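Side-chain contacts in mandelate racemase / muconate lactonizing enzyme, C-terminal domain protein (Pseudovibrio sp. JE062, PDB 4JHM), which is of unknown function but belongs to the enolase superfamily, joining an N-terminal alpha+beta capping domain to a C-terminal barrel of the TIM type: residues 26-31 against 172-177; 255-260 against 264-269; 284-289 against 294-299. All coordinates share one frame; numbering follows the deposited sequence.

Interaction 1: residues 26-31 against 172-177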
loop_
_atom_site.group_PDB
_atom_site.type_symbol
_atom_site.label_atom_id
_atom_site.label_comp_id
_atom_site.label_asym_id
_atom_site.label_seq_id
_atom_site.Cartn_x
_atom_site.Cartn_y
_atom_site.Cartn_z
ATOM N N TRP A 26 -33.482 -9.746 -20.288
ATOM C CA TRP A 26 -33.112 -8.626 -19.421
ATOM C C TRP A 26 -32.132 -7.655 -20.083
ATOM O O TRP A 26 -31.510 -6.838 -19.407
ATOM C CB TRP A 26 -32.550 -9.114 -18.071
ATOM C CG TRP A 26 -32.117 -10.563 -18.017
ATOM C CD1 TRP A 26 -32.903 -11.640 -17.720
ATOM C CD2 TRP A 26 -30.795 -11.080 -18.234
ATOM N NE1 TRP A 26 -32.158 -12.796 -17.752
ATOM C CE2 TRP A 26 -30.862 -12.480 -18.066
ATOM C CE3 TRP A 26 -29.563 -10.499 -18.560
ATOM C CZ2 TRP A 26 -29.746 -13.306 -18.213
ATOM C CZ3 TRP A 26 -28.454 -11.323 -18.705
ATOM C CH2 TRP A 26 -28.554 -12.709 -18.530
ATOM N N ALA A 27 -32.006 -7.741 -21.402
ATOM C CA ALA A 27 -31.194 -6.794 -22.160
ATOM C C ALA A 27 -32.047 -6.184 -23.262
ATOM O O ALA A 27 -32.976 -6.823 -23.752
ATOM C CB ALA A 27 -29.982 -7.492 -22.750
ATOM N N ASP A 28 -31.738 -4.952 -23.651
ATOM C CA ASP A 28 -32.553 -4.246 -24.635
ATOM C C ASP A 28 -32.256 -4.703 -26.056
ATOM O O ASP A 28 -31.163 -4.480 -26.574
ATOM C CB ASP A 28 -32.341 -2.739 -24.527
ATOM C CG ASP A 28 -33.432 -1.950 -25.217
ATOM O OD1 ASP A 28 -34.546 -2.489 -25.391
ATOM O OD2 ASP A 28 -33.182 -0.782 -25.576
ATOM N N ASN A 29 -33.246 -5.345 -26.673
ATOM C CA ASN A 29 -33.155 -5.807 -28.060
ATOM C C ASN A 29 -32.172 -6.961 -28.273
ATOM O O ASN A 29 -31.790 -7.258 -29.409
ATOM C CB ASN A 29 -32.834 -4.637 -28.994
ATOM C CG ASN A 29 -33.977 -3.644 -29.090
ATOM O OD1 ASN A 29 -33.974 -2.610 -28.422
ATOM N ND2 ASN A 29 -34.973 -3.964 -29.912
ATOM N N GLN A 30 -31.767 -7.611 -27.182
ATOM C CA GLN A 30 -31.095 -8.904 -27.278
ATOM C C GLN A 30 -32.189 -9.946 -27.383
ATOM O O GLN A 30 -33.214 -9.838 -26.713
ATOM C CB GLN A 30 -30.207 -9.183 -26.064
ATOM C CG GLN A 30 -28.755 -8.753 -26.231
ATOM C CD GLN A 30 -28.508 -7.310 -25.829
ATOM O OE1 GLN A 30 -27.409 -6.955 -25.399
ATOM N NE2 GLN A 30 -29.527 -6.471 -25.961
ATOM N N GLU A 31 -31.975 -10.951 -28.226
ATOM C CA GLU A 31 -33.019 -11.924 -28.553
ATOM C C GLU A 31 -33.689 -12.502 -27.305
ATOM O O GLU A 31 -33.066 -12.589 -26.248
ATOM C CB GLU A 31 -32.443 -13.053 -29.413
ATOM C CG GLU A 31 -31.730 -12.565 -30.662
ATOM C CD GLU A 31 -32.532 -11.527 -31.414
ATOM O OE1 GLU A 31 -33.707 -11.802 -31.732
ATOM O OE2 GLU A 31 -31.989 -10.436 -31.685
ATOM N N TYR A 172 -28.328 3.226 -20.077
ATOM C CA TYR A 172 -28.385 4.403 -19.215
ATOM C C TYR A 172 -29.500 5.390 -19.582
ATOM O O TYR A 172 -30.303 5.762 -18.734
ATOM C CB TYR A 172 -27.030 5.119 -19.225
ATOM C CG TYR A 172 -26.976 6.317 -18.311
ATOM C CD1 TYR A 172 -27.183 6.181 -16.948
ATOM C CD2 TYR A 172 -26.713 7.582 -18.809
ATOM C CE1 TYR A 172 -27.137 7.275 -16.106
ATOM C CE2 TYR A 172 -26.670 8.683 -17.975
ATOM C CZ TYR A 172 -26.885 8.523 -16.626
ATOM O OH TYR A 172 -26.846 9.614 -15.793
ATOM N N ASP A 173 -29.552 5.811 -20.840
ATOM C CA ASP A 173 -30.510 6.838 -21.263
ATOM C C ASP A 173 -31.966 6.444 -21.021
ATOM O O ASP A 173 -32.721 7.202 -20.410
ATOM C CB ASP A 173 -30.299 7.179 -22.734
ATOM C CG ASP A 173 -28.912 7.712 -23.003
ATOM O OD1 ASP A 173 -28.570 8.785 -22.456
ATOM O OD2 ASP A 173 -28.160 7.049 -23.752
ATOM N N LYS A 174 -32.354 5.265 -21.498
ATOM C CA LYS A 174 -33.713 4.762 -21.283
ATOM C C LYS A 174 -33.952 4.419 -19.810
ATOM O O LYS A 174 -35.024 4.687 -19.263
ATOM C CB LYS A 174 -33.974 3.544 -22.170
ATOM C CG LYS A 174 -33.933 3.861 -23.659
ATOM C CD LYS A 174 -33.925 2.606 -24.517
ATOM C CE LYS A 174 -35.296 1.953 -24.566
ATOM N NZ LYS A 174 -35.293 0.720 -25.404
ATOM N N ASP A 175 -32.945 3.844 -19.165
ATOM C CA ASP A 175 -33.037 3.516 -17.746
ATOM C C ASP A 175 -33.244 4.756 -16.880
ATOM O O ASP A 175 -33.854 4.681 -15.817
ATOM C CB ASP A 175 -31.781 2.784 -17.293
ATOM C CG ASP A 175 -31.665 1.401 -17.896
ATOM O OD1 ASP A 175 -32.630 0.941 -18.539
ATOM O OD2 ASP A 175 -30.607 0.769 -17.724
ATOM N N VAL A 176 -32.733 5.898 -17.331
ATOM C CA VAL A 176 -32.881 7.137 -16.573
ATOM C C VAL A 176 -34.313 7.659 -16.658
ATOM O O VAL A 176 -34.839 8.204 -15.689
ATOM C CB VAL A 176 -31.899 8.224 -17.059
ATOM C CG1 VAL A 176 -32.356 9.604 -16.607
ATOM C CG2 VAL A 176 -30.493 7.939 -16.550
ATOM N N ALA A 177 -34.939 7.499 -17.821
ATOM C CA ALA A 177 -36.329 7.912 -17.996
ATOM C C ALA A 177 -37.230 7.027 -17.147
ATOM O O ALA A 177 -38.245 7.475 -16.617
ATOM C CB ALA A 177 -36.730 7.833 -19.461
#
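D28 and K174 form a salt bridge between the two parts of an enolase-superfamily fold: D28 sits in the loop that joins strands 8-16 and 34-44 of the antiparallel sheet, and K174 near the start of helix 172-186, which follows barrel strand 163-167. In relatives this sheet belongs to the capping domain, and the loop after its first strand probably serves here too as part of the lid beside the barrel mouth. The backbones stay well apart, with D28 CA and K174 CA 9.7 Å from each other, so the gap is bridged by two side chains meeting from opposite directions. D28 sets CG anti to the backbone N (chi1 -163°), and its carboxylate reaches the lysine. The lysine chain runs out from the helix and bends at chi3 (75°), bringing its ammonium to the acid. The link is slender, burying 78 Å² over both sides, and it lies at the surface, where solvent would be expected to weaken the charge attraction. D28 also touches M142, while further along the loop Q30 and E31 pack on R95 of a second subunit. One turn of the helix is closed by V176 N on Y172 O at 2.8 Å, and the neighbouring D175 bonds through OD2 to Y201 OH. At the bridge itself K174 NZ meets D28 OD2 at 2.6 Å from the syn side, 30° out of the carboxylate plane, with D28 OD1 farther from the same NZ, at 3.3 Å.

Interaction 2: residues 255-260 against 264-269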
loop_
_atom_site.group_PDB
_atom_site.type_symbol
_atom_site.label_atom_id
_atom_site.label_comp_id
_atom_site.label_asym_id
_atom_site.label_seq_id
_atom_site.Cartn_x
_atom_site.Cartn_y
_atom_site.Cartn_z
ATOM N N GLN A 255 -12.350 -18.342 -3.079
ATOM C CA GLN A 255 -11.202 -17.436 -3.147
ATOM C C GLN A 255 -11.599 -16.127 -3.808
ATOM O O GLN A 255 -11.286 -15.052 -3.301
ATOM C CB GLN A 255 -10.038 -18.058 -3.927
ATOM C CG GLN A 255 -9.471 -19.346 -3.341
ATOM C CD GLN A 255 -10.342 -20.549 -3.638
ATOM O OE1 GLN A 255 -11.320 -20.799 -2.944
ATOM N NE2 GLN A 255 -9.994 -21.296 -4.674
ATOM N N GLU A 256 -12.288 -16.217 -4.943
ATOM C CA GLU A 256 -12.710 -15.023 -5.673
ATOM C C GLU A 256 -13.567 -14.115 -4.797
ATOM O O GLU A 256 -13.334 -12.903 -4.734
ATOM C CB GLU A 256 -13.469 -15.401 -6.943
ATOM C CG GLU A 256 -12.574 -15.661 -8.145
ATOM C CD GLU A 256 -13.310 -16.331 -9.291
ATOM O OE1 GLU A 256 -13.821 -17.451 -9.097
ATOM O OE2 GLU A 256 -13.367 -15.746 -10.391
ATOM N N VAL A 257 -14.550 -14.709 -4.123
ATOM C CA VAL A 257 -15.398 -13.985 -3.180
ATOM C C VAL A 257 -14.555 -13.382 -2.062
ATOM O O VAL A 257 -14.758 -12.235 -1.654
ATOM C CB VAL A 257 -16.441 -14.920 -2.538
ATOM C CG1 VAL A 257 -17.070 -14.261 -1.317
ATOM C CG2 VAL A 257 -17.507 -15.312 -3.552
ATOM N N THR A 258 -13.610 -14.169 -1.563
ATOM C CA THR A 258 -12.765 -13.730 -0.470
ATOM C C THR A 258 -11.969 -12.503 -0.879
ATOM O O THR A 258 -11.897 -11.519 -0.146
ATOM C CB THR A 258 -11.808 -14.850 -0.040
ATOM O OG1 THR A 258 -12.556 -15.875 0.632
ATOM C CG2 THR A 258 -10.712 -14.308 0.885
ATOM N N HIS A 259 -11.378 -12.573 -2.065
ATOM C CA HIS A 259 -10.568 -11.491 -2.590
ATOM C C HIS A 259 -11.383 -10.214 -2.819
ATOM O O HIS A 259 -10.921 -9.110 -2.512
ATOM C CB HIS A 259 -9.934 -11.929 -3.905
ATOM C CG HIS A 259 -9.057 -10.887 -4.521
ATOM N ND1 HIS A 259 -9.522 -9.971 -5.438
ATOM C CD2 HIS A 259 -7.744 -10.609 -4.343
ATOM C CE1 HIS A 259 -8.534 -9.177 -5.804
ATOM N NE2 HIS A 259 -7.444 -9.542 -5.153
ATOM N N ALA A 260 -12.588 -10.369 -3.366
ATOM C CA ALA A 260 -13.448 -9.232 -3.689
ATOM C C ALA A 260 -13.792 -8.432 -2.436
ATOM O O ALA A 260 -13.658 -7.209 -2.398
ATOM C CB ALA A 260 -14.721 -9.712 -4.370
ATOM N N GLY A 264 -12.453 -4.601 -1.300
ATOM C CA GLY A 264 -13.514 -3.595 -1.343
ATOM C C GLY A 264 -14.217 -3.458 -2.686
ATOM O O GLY A 264 -14.609 -2.361 -3.080
HETATM N N MSE A 265 -14.390 -4.575 -3.385
HETATM C CA MSE A 265 -15.108 -4.587 -4.655
HETATM C C MSE A 265 -16.598 -4.572 -4.474
HETATM O O MSE A 265 -17.318 -4.035 -5.317
HETATM C CB MSE A 265 -14.775 -5.864 -5.409
HETATM C CG MSE A 265 -13.297 -5.907 -5.763
HETATM SE SE MSE A 265 -13.001 -7.361 -7.045
HETATM C CE MSE A 265 -11.041 -7.400 -6.889
ATOM N N TRP A 266 -17.073 -5.171 -3.382
ATOM C CA TRP A 266 -18.501 -5.370 -3.163
ATOM C C TRP A 266 -18.992 -4.840 -1.823
ATOM O O TRP A 266 -18.256 -4.837 -0.837
ATOM C CB TRP A 266 -18.822 -6.857 -3.192
ATOM C CG TRP A 266 -18.434 -7.580 -4.442
ATOM C CD1 TRP A 266 -18.265 -7.050 -5.685
ATOM C CD2 TRP A 266 -18.219 -8.988 -4.573
ATOM N NE1 TRP A 266 -17.934 -8.041 -6.579
ATOM C CE2 TRP A 266 -17.902 -9.240 -5.918
ATOM C CE3 TRP A 266 -18.254 -10.058 -3.678
ATOM C CZ2 TRP A 266 -17.625 -10.516 -6.389
ATOM C CZ3 TRP A 266 -17.975 -11.322 -4.148
ATOM C CH2 TRP A 266 -17.667 -11.541 -5.491
ATOM N N SER A 267 -20.257 -4.433 -1.786
ATOM C CA SER A 267 -20.939 -4.101 -0.530
ATOM C C SER A 267 -21.655 -5.330 0.039
ATOM O O SER A 267 -22.060 -5.349 1.202
ATOM C CB SER A 267 -21.959 -2.996 -0.763
ATOM O OG SER A 267 -21.386 -1.922 -1.477
ATOM N N ASP A 268 -21.822 -6.347 -0.797
ATOM C CA ASP A 268 -22.364 -7.635 -0.371
ATOM C C ASP A 268 -21.725 -8.717 -1.220
ATOM O O ASP A 268 -20.769 -8.455 -1.953
ATOM C CB ASP A 268 -23.888 -7.671 -0.521
ATOM C CG ASP A 268 -24.354 -7.433 -1.954
ATOM O OD1 ASP A 268 -23.650 -7.838 -2.907
ATOM O OD2 ASP A 268 -25.442 -6.838 -2.125
ATOM N N VAL A 269 -22.234 -9.937 -1.124
ATOM C CA VAL A 269 -21.839 -10.967 -2.073
ATOM C C VAL A 269 -23.095 -11.626 -2.595
ATOM O O VAL A 269 -24.061 -11.815 -1.859
ATOM C CB VAL A 269 -20.837 -11.985 -1.481
ATOM C CG1 VAL A 269 -20.681 -11.785 0.013
ATOM C CG2 VAL A 269 -21.236 -13.417 -1.818
#
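A260 and W266 meet methyl to ring: A260 CB stands 3.3 Å from the centroid of the six-membered ring of W266 and 2° off its normal, a CH-pi contact centred on the face. The same indole reaches V257 one turn back, where V257 CG2 lies 4.1 Å from W266 CZ3 and the two side chains cross at about a right angle. Beyond it V257 CG1 approaches V269 CG2 at 4.3 Å. M265, a selenomethionine, runs extended past A260, its SE 4.0 Å from A260 CB, and its CE ends at the edge of the H259 imidazole, near the ring plane. What brings these groups together is the end of helix 254-262. G264, with positive phi, is the C-prime residue of a Schellman motif in which M265 N bonds to A260 O at 2.9 Å, almost straight (169°), and G264 N turns back to L261 O. The chain thus reverses, and W266 is laid against the helix it has just left. Farther out, M265 packs on F230 and Q234 of helix 230-239, and H259 meets F230 of a second subunit edge-to-face. The chemistry is therefore largely apolar, held by dispersion and ring contacts, while the buried A260 carbonyl at the helix end is satisfied by the reversing backbone.

Interaction 3: residues 284-289 against 294-299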
loop_
_atom_site.group_PDB
_atom_site.type_symbol
_atom_site.label_atom_id
_atom_site.label_comp_id
_atom_site.label_asym_id
_atom_site.label_seq_id
_atom_site.Cartn_x
_atom_site.Cartn_y
_atom_site.Cartn_z
ATOM N N LYS A 284 -20.856 -21.825 2.593
ATOM C CA LYS A 284 -19.567 -21.293 3.012
ATOM C C LYS A 284 -19.437 -19.806 2.681
ATOM O O LYS A 284 -18.896 -19.036 3.474
ATOM C CB LYS A 284 -18.435 -22.080 2.359
ATOM C CG LYS A 284 -18.342 -23.519 2.834
ATOM C CD LYS A 284 -17.322 -24.305 2.026
ATOM C CE LYS A 284 -17.345 -25.781 2.371
ATOM N NZ LYS A 284 -16.585 -26.564 1.362
ATOM N N CYS A 285 -19.939 -19.406 1.517
ATOM C CA CYS A 285 -19.878 -18.007 1.104
ATOM C C CYS A 285 -20.583 -17.095 2.103
ATOM O O CYS A 285 -20.157 -15.960 2.331
ATOM C CB CYS A 285 -20.473 -17.834 -0.292
ATOM S SG CYS A 285 -19.454 -18.549 -1.605
ATOM N N PHE A 286 -21.660 -17.598 2.696
ATOM C CA PHE A 286 -22.336 -16.898 3.783
ATOM C C PHE A 286 -21.365 -16.675 4.928
ATOM O O PHE A 286 -21.181 -15.548 5.397
ATOM C CB PHE A 286 -23.529 -17.717 4.295
ATOM C CG PHE A 286 -24.852 -17.306 3.709
ATOM C CD1 PHE A 286 -25.569 -16.257 4.260
ATOM C CD2 PHE A 286 -25.381 -17.971 2.623
ATOM C CE1 PHE A 286 -26.786 -15.875 3.730
ATOM C CE2 PHE A 286 -26.600 -17.596 2.094
ATOM C CZ PHE A 286 -27.306 -16.548 2.650
ATOM N N ALA A 287 -20.750 -17.766 5.379
ATOM C CA ALA A 287 -19.777 -17.709 6.464
ATOM C C ALA A 287 -18.665 -16.728 6.129
ATOM O O ALA A 287 -18.197 -15.989 6.991
ATOM C CB ALA A 287 -19.198 -19.090 6.730
ATOM N N ILE A 288 -18.253 -16.720 4.867
ATOM C CA ILE A 288 -17.167 -15.854 4.427
ATOM C C ILE A 288 -17.585 -14.386 4.474
ATOM O O ILE A 288 -16.829 -13.534 4.952
ATOM C CB ILE A 288 -16.683 -16.250 3.020
ATOM C CG1 ILE A 288 -16.029 -17.633 3.081
ATOM C CG2 ILE A 288 -15.699 -15.223 2.477
ATOM C CD1 ILE A 288 -15.712 -18.236 1.728
ATOM N N ALA A 289 -18.792 -14.094 3.996
ATOM C CA ALA A 289 -19.341 -12.742 4.092
ATOM C C ALA A 289 -19.439 -12.327 5.547
ATOM O O ALA A 289 -19.054 -11.223 5.912
ATOM C CB ALA A 289 -20.708 -12.670 3.442
ATOM N N LYS A 294 -20.622 -8.542 6.132
ATOM C CA LYS A 294 -21.533 -8.204 5.057
ATOM C C LYS A 294 -22.526 -9.329 4.786
ATOM O O LYS A 294 -22.352 -10.458 5.251
ATOM C CB LYS A 294 -20.759 -7.880 3.774
ATOM C CG LYS A 294 -19.608 -6.913 3.976
ATOM C CD LYS A 294 -19.259 -6.124 2.728
ATOM C CE LYS A 294 -17.873 -5.511 2.879
ATOM N NZ LYS A 294 -17.631 -4.334 2.004
ATOM N N ASN A 295 -23.563 -9.005 4.019
ATOM C CA ASN A 295 -24.612 -9.954 3.692
ATOM C C ASN A 295 -24.366 -10.680 2.377
ATOM O O ASN A 295 -23.580 -10.229 1.540
ATOM C CB ASN A 295 -25.949 -9.225 3.615
ATOM C CG ASN A 295 -26.396 -8.699 4.957
ATOM O OD1 ASN A 295 -25.894 -9.116 5.994
ATOM N ND2 ASN A 295 -27.352 -7.783 4.945
ATOM N N LEU A 296 -25.041 -11.810 2.211
ATOM C CA LEU A 296 -25.028 -12.540 0.962
ATOM C C LEU A 296 -26.439 -12.533 0.401
ATOM O O LEU A 296 -27.267 -13.343 0.797
ATOM C CB LEU A 296 -24.554 -13.980 1.178
ATOM C CG LEU A 296 -24.152 -14.739 -0.097
ATOM C CD1 LEU A 296 -23.450 -16.046 0.233
ATOM C CD2 LEU A 296 -25.344 -15.004 -1.002
ATOM N N GLU A 297 -26.717 -11.613 -0.513
ATOM C CA GLU A 297 -28.037 -11.527 -1.124
ATOM C C GLU A 297 -28.159 -12.575 -2.220
ATOM O O GLU A 297 -27.540 -12.454 -3.274
ATOM C CB GLU A 297 -28.274 -10.127 -1.689
ATOM C CG GLU A 297 -28.178 -9.033 -0.640
ATOM C CD GLU A 297 -29.095 -9.265 0.551
ATOM O OE1 GLU A 297 -30.209 -9.788 0.350
ATOM O OE2 GLU A 297 -28.708 -8.910 1.689
ATOM N N ILE A 298 -28.959 -13.603 -1.961
ATOM C CA ILE A 298 -29.061 -14.753 -2.853
ATOM C C ILE A 298 -29.688 -14.398 -4.188
ATOM O O ILE A 298 -30.610 -13.590 -4.275
ATOM C CB ILE A 298 -29.899 -15.902 -2.237
ATOM C CG1 ILE A 298 -31.254 -15.382 -1.745
ATOM C CG2 ILE A 298 -29.142 -16.573 -1.101
ATOM C CD1 ILE A 298 -32.168 -16.458 -1.200
ATOM N N GLN A 299 -29.166 -15.019 -5.233
ATOM C CA GLN A 299 -29.803 -14.985 -6.523
ATOM C C GLN A 299 -30.700 -16.209 -6.604
ATOM O O GLN A 299 -30.271 -17.280 -7.036
ATOM C CB GLN A 299 -28.750 -15.004 -7.624
ATOM C CG GLN A 299 -29.309 -15.252 -9.007
ATOM C CD GLN A 299 -28.520 -14.534 -10.070
ATOM O OE1 GLN A 299 -27.961 -15.155 -10.973
ATOM N NE2 GLN A 299 -28.457 -13.213 -9.962
#
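A289 O accepts the backbone N of K294 at 3.1 Å (N-H...O angle 164°), closing the turn by which the chain leaves helix 279-291 and brings A289 CA and K294 CA to 5.1 Å. From there residues 294-299 run back past the helix, and L296 is central to the interface. Its CB stands over the F286 ring, 3.9 Å from the centroid and 10° off the normal, a CH-pi contact near the middle of the face, and the two side chains cross at about a right angle. The leucine sets CG anti to its own backbone N (chi1 -165°); CD1 then lies over the same ring, 3.6 Å from F286 CD2, and also 3.5 Å from C285 CB. One methyl therefore fits between the phenyl ring and the helix backbone. Farther along, I298 CG2 comes 4.2 Å from F286 CZ, so residues two apart in the sequence both address this one phenylalanine. At the near end A289 CB lies against the K294 backbone, while the lysine chain turns away and its NZ bonds to W266 O. The whole contact buries 302 Å² over both sides, and the side chains that meet in it are apolar. Around it, F286 also stacks with H317 and packs on V313 and A314 of helix 304-316, and I298 touches A314 too, together with F323 of strand 323-326. Backbone hydrogen bonds pair L296 with N319 and Q299 with Q271, joining neighbouring loops to the segment that leads from helix 279-291 to helix 304-316.

Overall arrangement
The three contacts come in series along the chain. Interaction 1 stands apart, its centre about 27 Å from that of interaction 2 and 29 Å from that of interaction 3, and joins the loop between strands 8-16 and 34-44 to the barrel. Interactions 2 and 3 lie about 10 Å apart, centre to centre, on two helices that follow each other in the chain, 254-262 and 279-291, each set against the chain after it. The two contacts touch directly, V269 N lying 3.0 Å from N295 O, a probable hydrogen bond. Interactions 1 and 2 both border the second subunit, interactions 2 and 3 the third, so barrel and loop also face the assembly.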